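PDB 2HEK: HD domain-containing protein from Aquifex aeolicus, which binds zinc and, at separate sites, GDP, and may be a dGTPase-like phosphohydrolase of the HD superfamily, although its function is not established. Local coordinates for residues L20-S25 and E120-D125; S25-R30 and E115-E120; G57-T62 and A80-D85; F108-I113 and R133-T138. One frame throughout, in Å; residues are numbered along the deposited sequence.

Contact 1: L20-S25 and E120-D125. With GDP (guanosine-5'-diphosphate), chain H.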
# COMPACT_ATOMS: atom_id res chain seq x y z
N LEU A 20 -26.48 12.51 8.80
CA LEU A 20 -27.32 11.73 7.88
C LEU A 20 -28.51 12.50 7.33
O LEU A 20 -28.83 12.40 6.14
CB LEU A 20 -27.84 10.47 8.57
CG LEU A 20 -28.53 9.44 7.68
CD1 LEU A 20 -27.52 8.76 6.76
CD2 LEU A 20 -29.27 8.41 8.51
N ARG A 21 -29.15 13.28 8.20
CA ARG A 21 -30.32 14.08 7.78
C ARG A 21 -29.90 15.08 6.73
O ARG A 21 -30.59 15.30 5.70
CB ARG A 21 -30.92 14.80 9.00
CG ARG A 21 -31.69 13.89 9.99
CD ARG A 21 -32.44 14.73 11.09
NE ARG A 21 -31.97 14.45 12.45
CZ ARG A 21 -31.46 15.34 13.30
NH1 ARG A 21 -31.36 16.63 12.94
NH2 ARG A 21 -31.05 14.96 14.51
N LEU A 22 -28.71 15.66 6.94
CA LEU A 22 -28.14 16.59 5.96
C LEU A 22 -27.73 15.89 4.68
O LEU A 22 -27.99 16.37 3.57
CB LEU A 22 -26.96 17.34 6.59
CG LEU A 22 -27.33 18.32 7.73
CD1 LEU A 22 -26.08 18.63 8.58
CD2 LEU A 22 -27.96 19.61 7.16
N ILE A 23 -27.06 14.74 4.82
CA ILE A 23 -26.66 13.97 3.63
C ILE A 23 -27.85 13.58 2.74
O ILE A 23 -27.77 13.66 1.50
CB ILE A 23 -25.88 12.72 4.06
CG1 ILE A 23 -24.52 13.18 4.56
CG2 ILE A 23 -25.73 11.74 2.90
CD1 ILE A 23 -23.85 12.15 5.41
N ASP A 24 -28.95 13.21 3.37
CA ASP A 24 -30.14 12.82 2.63
C ASP A 24 -30.91 13.97 1.96
O ASP A 24 -31.79 13.73 1.14
CB ASP A 24 -31.04 11.96 3.53
CG ASP A 24 -30.39 10.61 3.88
OD1 ASP A 24 -29.70 10.04 3.00
OD2 ASP A 24 -30.54 10.12 5.02
N SER A 25 -30.57 15.21 2.26
CA SER A 25 -31.31 16.35 1.62
C SER A 25 -30.91 16.53 0.17
O SER A 25 -29.80 16.14 -0.23
CB SER A 25 -31.06 17.64 2.39
OG SER A 25 -29.72 18.07 2.21
N GLU A 120 -33.76 24.25 8.06
CA GLU A 120 -34.69 23.56 8.96
C GLU A 120 -34.03 22.36 9.59
O GLU A 120 -34.22 22.06 10.79
CB GLU A 120 -35.94 23.13 8.19
CG GLU A 120 -37.01 24.20 8.13
CD GLU A 120 -36.70 25.34 7.16
OE1 GLU A 120 -37.23 26.45 7.38
OE2 GLU A 120 -35.93 25.13 6.17
N ILE A 121 -33.23 21.65 8.80
CA ILE A 121 -32.55 20.49 9.35
C ILE A 121 -31.59 20.92 10.46
O ILE A 121 -31.61 20.34 11.57
CB ILE A 121 -31.81 19.67 8.21
CG1 ILE A 121 -32.84 19.06 7.26
CG2 ILE A 121 -30.92 18.59 8.86
CD1 ILE A 121 -32.27 18.62 5.86
N LEU A 122 -30.75 21.92 10.20
CA LEU A 122 -29.81 22.39 11.25
C LEU A 122 -30.53 22.95 12.51
O LEU A 122 -30.06 22.77 13.67
CB LEU A 122 -28.88 23.46 10.68
CG LEU A 122 -27.88 23.02 9.58
CD1 LEU A 122 -27.24 24.24 8.95
CD2 LEU A 122 -26.83 22.15 10.25
N LYS A 123 -31.68 23.60 12.29
CA LYS A 123 -32.46 24.17 13.42
C LYS A 123 -32.94 23.12 14.42
O LYS A 123 -33.18 23.45 15.57
CB LYS A 123 -33.65 25.01 12.94
CG LYS A 123 -33.29 26.43 12.61
CD LYS A 123 -32.96 27.27 13.88
CE LYS A 123 -34.21 28.02 14.39
NZ LYS A 123 -34.03 28.47 15.77
N GLN A 124 -33.05 21.86 13.98
CA GLN A 124 -33.39 20.77 14.90
C GLN A 124 -32.34 20.55 15.98
O GLN A 124 -32.67 20.11 17.08
CB GLN A 124 -33.65 19.46 14.12
CG GLN A 124 -34.72 19.59 13.02
CD GLN A 124 -35.97 20.33 13.51
OE1 GLN A 124 -36.57 19.93 14.53
NE2 GLN A 124 -36.37 21.40 12.79
N ASP A 125 -31.08 20.84 15.66
CA ASP A 125 -29.98 20.62 16.59
C ASP A 125 -29.28 21.90 17.09
O ASP A 125 -28.63 21.85 18.14
CB ASP A 125 -28.93 19.72 15.92
CG ASP A 125 -29.52 18.38 15.47
OD1 ASP A 125 -30.02 17.65 16.36
OD2 ASP A 125 -29.48 18.07 14.25
PB GDP H . -30.43 0.10 5.12
O1B GDP H . -29.73 -1.18 4.70
O2B GDP H . -31.53 -0.24 6.10
O3B GDP H . -29.44 1.02 5.81
O3A GDP H . -31.07 0.83 3.81
PA GDP H . -30.37 2.08 3.05
O1A GDP H . -30.16 3.25 3.99
O2A GDP H . -31.14 2.53 1.84
O5' GDP H . -28.96 1.45 2.60
C5' GDP H . -27.96 2.21 1.93
C4' GDP H . -26.64 2.01 2.66
O4' GDP H . -25.61 2.49 1.81
C3' GDP H . -26.56 2.79 3.97
O3' GDP H . -26.55 1.94 5.12
C2' GDP H . -25.28 3.61 3.86
O2' GDP H . -24.24 2.98 4.63
C1' GDP H . -24.90 3.58 2.39
N9 GDP H . -25.22 4.86 1.67
C8 GDP H . -24.55 5.32 0.59
N7 GDP H . -25.05 6.50 0.13
C5 GDP H . -26.08 6.83 0.95
C6 GDP H . -27.05 7.95 1.05
O6 GDP H . -27.03 8.89 0.25
N1 GDP H . -27.95 7.91 2.04
C2 GDP H . -28.02 6.90 2.94
N2 GDP H . -28.97 6.93 3.91
N3 GDP H . -27.17 5.84 2.91
C4 GDP H . -26.19 5.75 1.95
O HOH W 1 -29.07 14.91 16.39
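Leu22 and Ile121 form the tight part of this contact, where helix 17-23 meets helix 117-123. Their side chains run alongside each other with their ends pointing opposite ways, Leu22 CD2 3.6 Å from Ile121 CG2. The branching of Ile121 serves two neighbours: CG2 stands anti to the backbone N (CG1 at chi1 -66°) and faces Leu22, while CD1 reaches Ser25 CB at 3.8 Å. Leu122 is set across Leu22, and Leu122 CD2 lies 4.0 Å from Leu22 CD1.

The looser side is polar and partly exposed. The Arg21 chain, bent at chi3 (-118°), brings NH1 to 2.7 Å from Asp125 OD2, a salt bridge received on the syn side of the carboxylate. The two flat groups are turned 33° apart, and the second limb, Arg21 NH2 to Asp125 OD1, is weak at 3.4 Å. A water joins the same two atoms, its bond to NH2 also weak.

On another side of helix 17-23, Asp24 OD1 accepts from N1 of the GDP guanine at 2.9 Å, a recognition of the base edge that Gln29 complements at O6. Ile23 rests on Phe52 and Leu56, and Leu122 on Ile131, so helix 17-23 also packs on helix 51-69, and helix 117-123 on helix 128-139.

Contact 2: S25-R30 and E115-E120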
# COMPACT_ATOMS: atom_id res chain seq x y z
N SER A 25 -30.57 15.21 2.26
CA SER A 25 -31.31 16.35 1.62
C SER A 25 -30.91 16.53 0.17
O SER A 25 -29.80 16.14 -0.23
CB SER A 25 -31.06 17.64 2.39
OG SER A 25 -29.72 18.07 2.21
N PHE A 26 -31.81 17.10 -0.63
CA PHE A 26 -31.56 17.33 -2.04
C PHE A 26 -30.32 18.21 -2.33
O PHE A 26 -29.57 17.90 -3.25
CB PHE A 26 -32.81 17.91 -2.72
CG PHE A 26 -32.57 18.41 -4.12
CD1 PHE A 26 -32.88 17.61 -5.23
CD2 PHE A 26 -32.07 19.69 -4.34
CE1 PHE A 26 -32.67 18.08 -6.54
CE2 PHE A 26 -31.84 20.17 -5.65
CZ PHE A 26 -32.13 19.37 -6.74
N PRO A 27 -30.11 19.33 -1.60
CA PRO A 27 -28.88 20.10 -1.92
C PRO A 27 -27.56 19.34 -1.67
O PRO A 27 -26.56 19.58 -2.36
CB PRO A 27 -28.97 21.31 -0.99
CG PRO A 27 -30.48 21.43 -0.68
CD PRO A 27 -30.91 19.99 -0.55
N PHE A 28 -27.55 18.42 -0.71
CA PHE A 28 -26.36 17.60 -0.51
C PHE A 28 -26.27 16.50 -1.58
O PHE A 28 -25.19 16.25 -2.14
CB PHE A 28 -26.27 17.02 0.91
CG PHE A 28 -24.92 16.47 1.25
CD1 PHE A 28 -23.97 17.26 1.91
CD2 PHE A 28 -24.58 15.16 0.93
CE1 PHE A 28 -22.70 16.77 2.20
CE2 PHE A 28 -23.30 14.64 1.26
CZ PHE A 28 -22.37 15.44 1.89
N GLN A 29 -27.40 15.89 -1.92
CA GLN A 29 -27.36 14.83 -2.95
C GLN A 29 -26.91 15.36 -4.32
O GLN A 29 -26.25 14.66 -5.09
CB GLN A 29 -28.72 14.10 -3.06
CG GLN A 29 -29.05 13.29 -1.85
CD GLN A 29 -28.26 11.98 -1.78
OE1 GLN A 29 -28.00 11.36 -2.80
NE2 GLN A 29 -27.89 11.56 -0.58
N ARG A 30 -27.24 16.62 -4.63
CA ARG A 30 -26.73 17.31 -5.81
C ARG A 30 -25.20 17.13 -5.99
O ARG A 30 -24.66 17.06 -7.13
CB ARG A 30 -27.05 18.83 -5.67
CG ARG A 30 -26.46 19.69 -6.79
CD ARG A 30 -26.74 21.21 -6.61
NE ARG A 30 -25.86 21.90 -7.53
CZ ARG A 30 -24.63 22.32 -7.22
NH1 ARG A 30 -24.14 22.20 -5.99
NH2 ARG A 30 -23.89 22.89 -8.16
N GLU A 115 -31.49 29.11 2.54
CA GLU A 115 -32.67 29.17 1.67
C GLU A 115 -33.25 27.81 1.24
O GLU A 115 -34.16 27.78 0.39
CB GLU A 115 -32.38 30.04 0.43
CG GLU A 115 -31.88 31.48 0.74
CD GLU A 115 -31.45 32.27 -0.50
OE1 GLU A 115 -31.95 32.03 -1.62
OE2 GLU A 115 -30.60 33.17 -0.35
N THR A 116 -32.75 26.70 1.80
CA THR A 116 -33.28 25.38 1.45
C THR A 116 -33.62 24.62 2.73
O THR A 116 -33.43 25.15 3.83
CB THR A 116 -32.24 24.55 0.64
OG1 THR A 116 -31.10 24.29 1.47
CG2 THR A 116 -31.80 25.29 -0.64
N GLU A 117 -34.08 23.37 2.60
CA GLU A 117 -34.34 22.49 3.76
C GLU A 117 -33.15 22.35 4.70
O GLU A 117 -33.33 21.99 5.85
CB GLU A 117 -34.84 21.09 3.33
CG GLU A 117 -33.95 20.39 2.28
CD GLU A 117 -34.40 18.94 1.93
OE1 GLU A 117 -34.88 18.21 2.85
OE2 GLU A 117 -34.25 18.53 0.74
N ILE A 118 -31.92 22.60 4.22
CA ILE A 118 -30.74 22.54 5.11
C ILE A 118 -30.98 23.37 6.38
O ILE A 118 -30.70 22.92 7.48
CB ILE A 118 -29.43 23.01 4.40
CG1 ILE A 118 -29.09 22.11 3.20
CG2 ILE A 118 -28.25 23.10 5.38
CD1 ILE A 118 -28.80 20.70 3.58
N TYR A 119 -31.50 24.59 6.24
CA TYR A 119 -31.71 25.42 7.44
C TYR A 119 -32.60 24.74 8.50
O TYR A 119 -32.24 24.64 9.70
CB TYR A 119 -32.31 26.79 7.04
CG TYR A 119 -32.18 27.76 8.19
CD1 TYR A 119 -30.93 28.32 8.52
CD2 TYR A 119 -33.28 28.08 8.98
CE1 TYR A 119 -30.79 29.21 9.60
CE2 TYR A 119 -33.16 28.98 10.07
CZ TYR A 119 -31.91 29.53 10.37
OH TYR A 119 -31.76 30.36 11.43
N GLU A 120 -33.76 24.25 8.06
CA GLU A 120 -34.69 23.56 8.96
C GLU A 120 -34.03 22.36 9.59
O GLU A 120 -34.22 22.06 10.79
CB GLU A 120 -35.94 23.13 8.19
CG GLU A 120 -37.01 24.20 8.13
CD GLU A 120 -36.70 25.34 7.16
OE1 GLU A 120 -37.23 26.45 7.38
OE2 GLU A 120 -35.93 25.13 6.17
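Pro27 CG overlaps the side chain of Thr116, 3.6 Å from its OG1. The same CG lies 4.2 Å from Ile118 CG1, a looser apolar contact. Thr116 OG1 is itself committed to polar partners: it is hydrogen-bonded with Val112 O of the preceding helix and accepts a weak bond from Ile118 N at 3.3 Å.

That last bond identifies Thr116 as the N-cap of helix 117-123, and Ser25 holds the equivalent place before helix 26-29, so this contact brings two helix starts together. Glu117 links them. With CG set between its backbone N and carbonyl carbon (chi1 52°) and the chain extended beyond, its carboxylate reaches the first turn of helix 26-29, where OE2 accepts from Phe26 N at 3.1 Å. The N-H points well at the oxygen (162°) but arrives from above the carboxylate plane, 50° out of it. An acid at this helix end would probably be stabilised by the helix dipole.

Ser25 CB packs over the same face of the carboxylate, 3.6 Å from Glu117 CD. Ile118 CD1 approaches Ser25 OG, whose hydroxyl bonds to Leu22 O. Leu253 of helix 250-253 touches both Phe26 and Thr116, and Gln29, farther along helix 26-29, donates through NE2 to O6 of GDP.

Contact 3: G57-T62 and A80-D85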
# COMPACT_ATOMS: atom_id res chain seq x y z
N GLY A 57 -15.61 12.90 3.33
CA GLY A 57 -14.20 12.83 3.74
C GLY A 57 -13.79 14.02 4.58
O GLY A 57 -13.08 13.87 5.58
N VAL A 58 -14.24 15.21 4.20
CA VAL A 58 -13.96 16.42 5.04
C VAL A 58 -14.57 16.28 6.46
O VAL A 58 -13.90 16.53 7.48
CB VAL A 58 -14.43 17.71 4.35
CG1 VAL A 58 -14.17 18.93 5.27
CG2 VAL A 58 -13.70 17.91 3.02
N TYR A 59 -15.83 15.86 6.52
CA TYR A 59 -16.48 15.53 7.79
C TYR A 59 -15.61 14.55 8.60
O TYR A 59 -15.39 14.77 9.77
CB TYR A 59 -17.85 14.93 7.52
CG TYR A 59 -18.59 14.35 8.71
CD1 TYR A 59 -18.37 13.02 9.13
CD2 TYR A 59 -19.57 15.11 9.37
CE1 TYR A 59 -19.08 12.47 10.25
CE2 TYR A 59 -20.30 14.58 10.46
CZ TYR A 59 -20.05 13.27 10.89
OH TYR A 59 -20.78 12.78 11.97
N HIS A 60 -15.13 13.48 7.99
CA HIS A 60 -14.32 12.47 8.69
C HIS A 60 -12.96 13.02 9.15
O HIS A 60 -12.53 12.79 10.31
CB HIS A 60 -14.12 11.28 7.73
CG HIS A 60 -13.16 10.26 8.25
ND1 HIS A 60 -13.50 9.37 9.24
CD2 HIS A 60 -11.87 10.00 7.93
CE1 HIS A 60 -12.46 8.59 9.51
NE2 HIS A 60 -11.47 8.95 8.72
N ILE A 61 -12.26 13.75 8.29
CA ILE A 61 -10.98 14.35 8.70
C ILE A 61 -11.17 15.44 9.78
O ILE A 61 -10.37 15.53 10.71
CB ILE A 61 -10.17 14.92 7.48
CG1 ILE A 61 -9.72 13.75 6.61
CG2 ILE A 61 -8.89 15.70 7.96
CD1 ILE A 61 -8.69 12.82 7.31
N THR A 62 -12.24 16.23 9.66
CA THR A 62 -12.57 17.21 10.69
C THR A 62 -12.75 16.52 12.04
O THR A 62 -12.23 17.01 13.04
CB THR A 62 -13.84 18.02 10.34
OG1 THR A 62 -13.63 18.66 9.07
CG2 THR A 62 -14.11 19.09 11.41
N ALA A 80 -19.81 21.95 9.87
CA ALA A 80 -19.29 23.00 8.99
C ALA A 80 -18.43 22.38 7.88
O ALA A 80 -18.47 22.83 6.72
CB ALA A 80 -18.46 24.03 9.82
N GLY A 81 -17.63 21.36 8.24
CA GLY A 81 -16.81 20.62 7.24
C GLY A 81 -17.72 19.93 6.23
O GLY A 81 -17.55 20.08 5.02
N LEU A 82 -18.71 19.19 6.72
CA LEU A 82 -19.67 18.50 5.85
C LEU A 82 -20.36 19.39 4.78
O LEU A 82 -20.53 18.96 3.61
CB LEU A 82 -20.72 17.79 6.73
CG LEU A 82 -21.69 16.84 6.01
CD1 LEU A 82 -20.95 15.55 5.49
CD2 LEU A 82 -22.88 16.45 6.94
N LEU A 83 -20.72 20.63 5.14
CA LEU A 83 -21.52 21.47 4.24
C LEU A 83 -20.68 22.44 3.44
O LEU A 83 -21.21 23.26 2.69
CB LEU A 83 -22.59 22.21 5.06
CG LEU A 83 -23.48 21.28 5.91
CD1 LEU A 83 -24.45 22.10 6.72
CD2 LEU A 83 -24.24 20.28 5.03
N HIS A 84 -19.36 22.34 3.59
CA HIS A 84 -18.42 23.29 2.99
C HIS A 84 -18.58 23.47 1.49
O HIS A 84 -18.31 24.53 0.98
CB HIS A 84 -16.98 22.87 3.28
CG HIS A 84 -15.98 23.93 2.93
ND1 HIS A 84 -15.19 23.87 1.81
CD2 HIS A 84 -15.65 25.09 3.56
CE1 HIS A 84 -14.41 24.93 1.75
NE2 HIS A 84 -14.66 25.69 2.81
N ASP A 85 -18.97 22.41 0.78
CA ASP A 85 -19.13 22.44 -0.68
C ASP A 85 -20.56 22.69 -1.22
O ASP A 85 -20.78 22.62 -2.44
CB ASP A 85 -18.66 21.08 -1.25
CG ASP A 85 -17.16 21.02 -1.54
OD1 ASP A 85 -16.38 21.87 -1.07
OD2 ASP A 85 -16.76 20.10 -2.27
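The backbones of helix 51-69 and helix 74-82 come very close here: Tyr59 CA and Leu82 CA are 4.8 Å apart. Gly81 lies at the meeting point, on the face turned to the other helix. It has no side chain at this point, so Val58 CG1 and Thr62 OG1 come directly to its backbone, which is consistent with the short separation.

Val58 packs directly on the Gly81 backbone. Its CG1, anti to the backbone N (chi1 178°), sits 3.6 Å from Gly81 O and 3.7 Å from Gly81 CA. Thr62 OG1 faces the same CA from 4.2 Å. This hydroxyl donates back to Val58 O at 2.7 Å, from 45° above the carbonyl plane, and that oxygen also accepts the helical bond from Thr62 N; Ser160 is a further partner of the hydroxyl.

Tyr59 and Leu82 pack beside the glycine. Leu82 CD1 lies 3.8 Å from Tyr59 CB, and Leu82 CB approaches the ring obliquely at CD2. All five touching residues are buried.

Just beyond helix 74-82 come His84 and Asp85, the HD pair that gives the superfamily its name. Asp85 binds zinc together with His54, which precedes Val58 by one turn of helix 51-69, and Asp161. The close helix pair thus joins two of the three ligand-bearing parts of the metal site typical of the HD domain.

Contact 4: F108-I113 and R133-T138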
# COMPACT_ATOMS: atom_id res chain seq x y z
N PHE A 108 -22.79 31.45 -2.43
CA PHE A 108 -23.82 30.43 -2.69
C PHE A 108 -23.89 29.36 -1.60
O PHE A 108 -24.95 28.78 -1.39
CB PHE A 108 -23.66 29.81 -4.07
CG PHE A 108 -24.30 30.62 -5.16
CD1 PHE A 108 -23.56 31.57 -5.86
CD2 PHE A 108 -25.64 30.46 -5.47
CE1 PHE A 108 -24.15 32.34 -6.87
CE2 PHE A 108 -26.24 31.22 -6.47
CZ PHE A 108 -25.49 32.16 -7.18
N THR A 109 -22.79 29.11 -0.89
CA THR A 109 -22.82 28.16 0.24
C THR A 109 -23.72 28.67 1.34
O THR A 109 -24.48 27.90 1.90
CB THR A 109 -21.42 27.86 0.82
OG1 THR A 109 -20.65 27.21 -0.20
CG2 THR A 109 -21.51 26.93 2.01
N GLU A 110 -23.61 29.96 1.66
CA GLU A 110 -24.48 30.59 2.65
C GLU A 110 -25.92 30.56 2.16
O GLU A 110 -26.80 30.21 2.94
CB GLU A 110 -24.06 32.04 3.02
CG GLU A 110 -25.04 32.73 4.01
CD GLU A 110 -24.53 34.11 4.50
OE1 GLU A 110 -23.52 34.57 3.95
OE2 GLU A 110 -25.11 34.72 5.42
N ARG A 111 -26.17 30.86 0.89
CA ARG A 111 -27.52 30.84 0.34
C ARG A 111 -28.18 29.47 0.41
O ARG A 111 -29.35 29.37 0.77
CB ARG A 111 -27.49 31.34 -1.11
CG ARG A 111 -27.14 32.81 -1.25
CD ARG A 111 -27.56 33.36 -2.60
NE ARG A 111 -29.00 33.20 -2.82
CZ ARG A 111 -29.58 33.29 -4.01
NH1 ARG A 111 -28.85 33.57 -5.08
NH2 ARG A 111 -30.89 33.13 -4.12
N VAL A 112 -27.44 28.43 0.06
CA VAL A 112 -27.96 27.05 0.08
C VAL A 112 -28.30 26.63 1.54
O VAL A 112 -29.33 26.02 1.81
CB VAL A 112 -27.02 26.04 -0.64
CG1 VAL A 112 -27.49 24.61 -0.44
CG2 VAL A 112 -26.95 26.36 -2.13
N ILE A 113 -27.42 26.98 2.48
CA ILE A 113 -27.68 26.66 3.89
C ILE A 113 -28.93 27.39 4.42
O ILE A 113 -29.68 26.81 5.20
CB ILE A 113 -26.47 27.03 4.74
CG1 ILE A 113 -25.31 26.06 4.48
CG2 ILE A 113 -26.82 27.02 6.22
CD1 ILE A 113 -23.96 26.59 4.89
N ARG A 133 -22.82 30.99 13.10
CA ARG A 133 -21.40 30.70 13.37
C ARG A 133 -20.88 29.60 12.45
O ARG A 133 -19.80 29.73 11.89
CB ARG A 133 -21.21 30.30 14.84
CG ARG A 133 -21.50 31.47 15.80
CD ARG A 133 -21.45 31.06 17.24
NE ARG A 133 -20.10 30.74 17.72
CZ ARG A 133 -19.68 29.54 18.13
NH1 ARG A 133 -20.48 28.48 18.07
NH2 ARG A 133 -18.44 29.40 18.59
N LEU A 134 -21.67 28.53 12.28
CA LEU A 134 -21.36 27.49 11.28
C LEU A 134 -21.09 28.08 9.89
O LEU A 134 -20.13 27.72 9.23
CB LEU A 134 -22.50 26.46 11.21
CG LEU A 134 -22.30 25.26 10.25
CD1 LEU A 134 -23.17 24.14 10.75
CD2 LEU A 134 -22.72 25.60 8.85
N VAL A 135 -21.95 28.98 9.45
CA VAL A 135 -21.76 29.64 8.15
C VAL A 135 -20.43 30.40 8.05
O VAL A 135 -19.69 30.24 7.09
CB VAL A 135 -22.94 30.58 7.81
CG1 VAL A 135 -22.57 31.48 6.61
CG2 VAL A 135 -24.19 29.76 7.53
N ARG A 136 -20.11 31.20 9.06
CA ARG A 136 -18.84 31.95 9.09
C ARG A 136 -17.63 31.01 9.10
O ARG A 136 -16.67 31.25 8.40
CB ARG A 136 -18.78 32.87 10.32
CG ARG A 136 -19.65 34.12 10.13
CD ARG A 136 -19.37 35.24 11.16
NE ARG A 136 -19.75 34.86 12.52
CZ ARG A 136 -20.99 34.99 13.00
NH1 ARG A 136 -21.97 35.45 12.23
NH2 ARG A 136 -21.27 34.64 14.22
N ILE A 137 -17.70 29.99 9.93
CA ILE A 137 -16.66 29.00 10.08
C ILE A 137 -16.41 28.32 8.72
O ILE A 137 -15.26 28.26 8.24
CB ILE A 137 -17.02 28.00 11.19
CG1 ILE A 137 -16.89 28.69 12.55
CG2 ILE A 137 -16.12 26.68 11.14
CD1 ILE A 137 -17.64 28.02 13.64
N THR A 138 -17.48 27.88 8.08
CA THR A 138 -17.32 27.19 6.82
C THR A 138 -16.85 28.10 5.67
O THR A 138 -16.20 27.62 4.75
CB THR A 138 -18.57 26.36 6.41
OG1 THR A 138 -18.11 25.24 5.63
CG2 THR A 138 -19.59 27.19 5.61
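Val135 fits between Glu110 and Ile113 where two antiparallel helices of the HD domain, 108-115 and 128-139, pack side by side. The axes of the two short segments run 154° apart in direction and approach to 10.3 Å, and the closest CA pair is Glu110 with Val135 at 6.2 Å.

Apolar contacts account for most of the interface. The two methyls of Val135 divide the work: CG2 lies beside Ile113 CG2 at 4.0 Å, while CG1, anti to the backbone N (chi1 168°), meets Glu110. Ile113 CD1 continues the apolar row to Leu134 CD2 at 4.3 Å.

The second kind is packing by the carbon portion of a charged side chain. Glu110 lies crosswise to Val135 and presents its CG 3.8 Å from Val135 CG1. Its extended chain carries the carboxylate onward to Lys114, with which OE2 makes a salt bridge.

The third is a hydrogen bond to a neighbouring helix. Thr138 OG1 turns to Ala80 O of helix 74-82, tying this helix to the one leading into the HD pair, and Thr138 also touches His84. Its remaining branch adds to the apolar group, with Thr138 CG2 meeting Thr109 CG2 methyl to methyl at 4.1 Å.

Contacts 1 and 2 share Ser25 and helix 117-123; their centres are 8 Å apart, and Leu22 CD2 touches Ile118 CD1 at 3.8 Å. Between them, Ile23 O probably accepts from Gln29 NE2 at 3.0 Å, tying the pocket residue Gln29 to the helix that carries Leu20 of the same pocket. Contacts 3 and 4, with centres 13 Å apart, belong to the metal side: Asp85 of contact 3 binds zinc, and the Thr138 side chain of contact 4 lies about 9 Å from the ion. They also meet where Leu83 O packs 3.7 Å from Thr109 CG2. Leu83 connects the groups, its CD1 packing on Leu122 CD1 (4.2 Å) and Ile118 CG2 (4.1 Å).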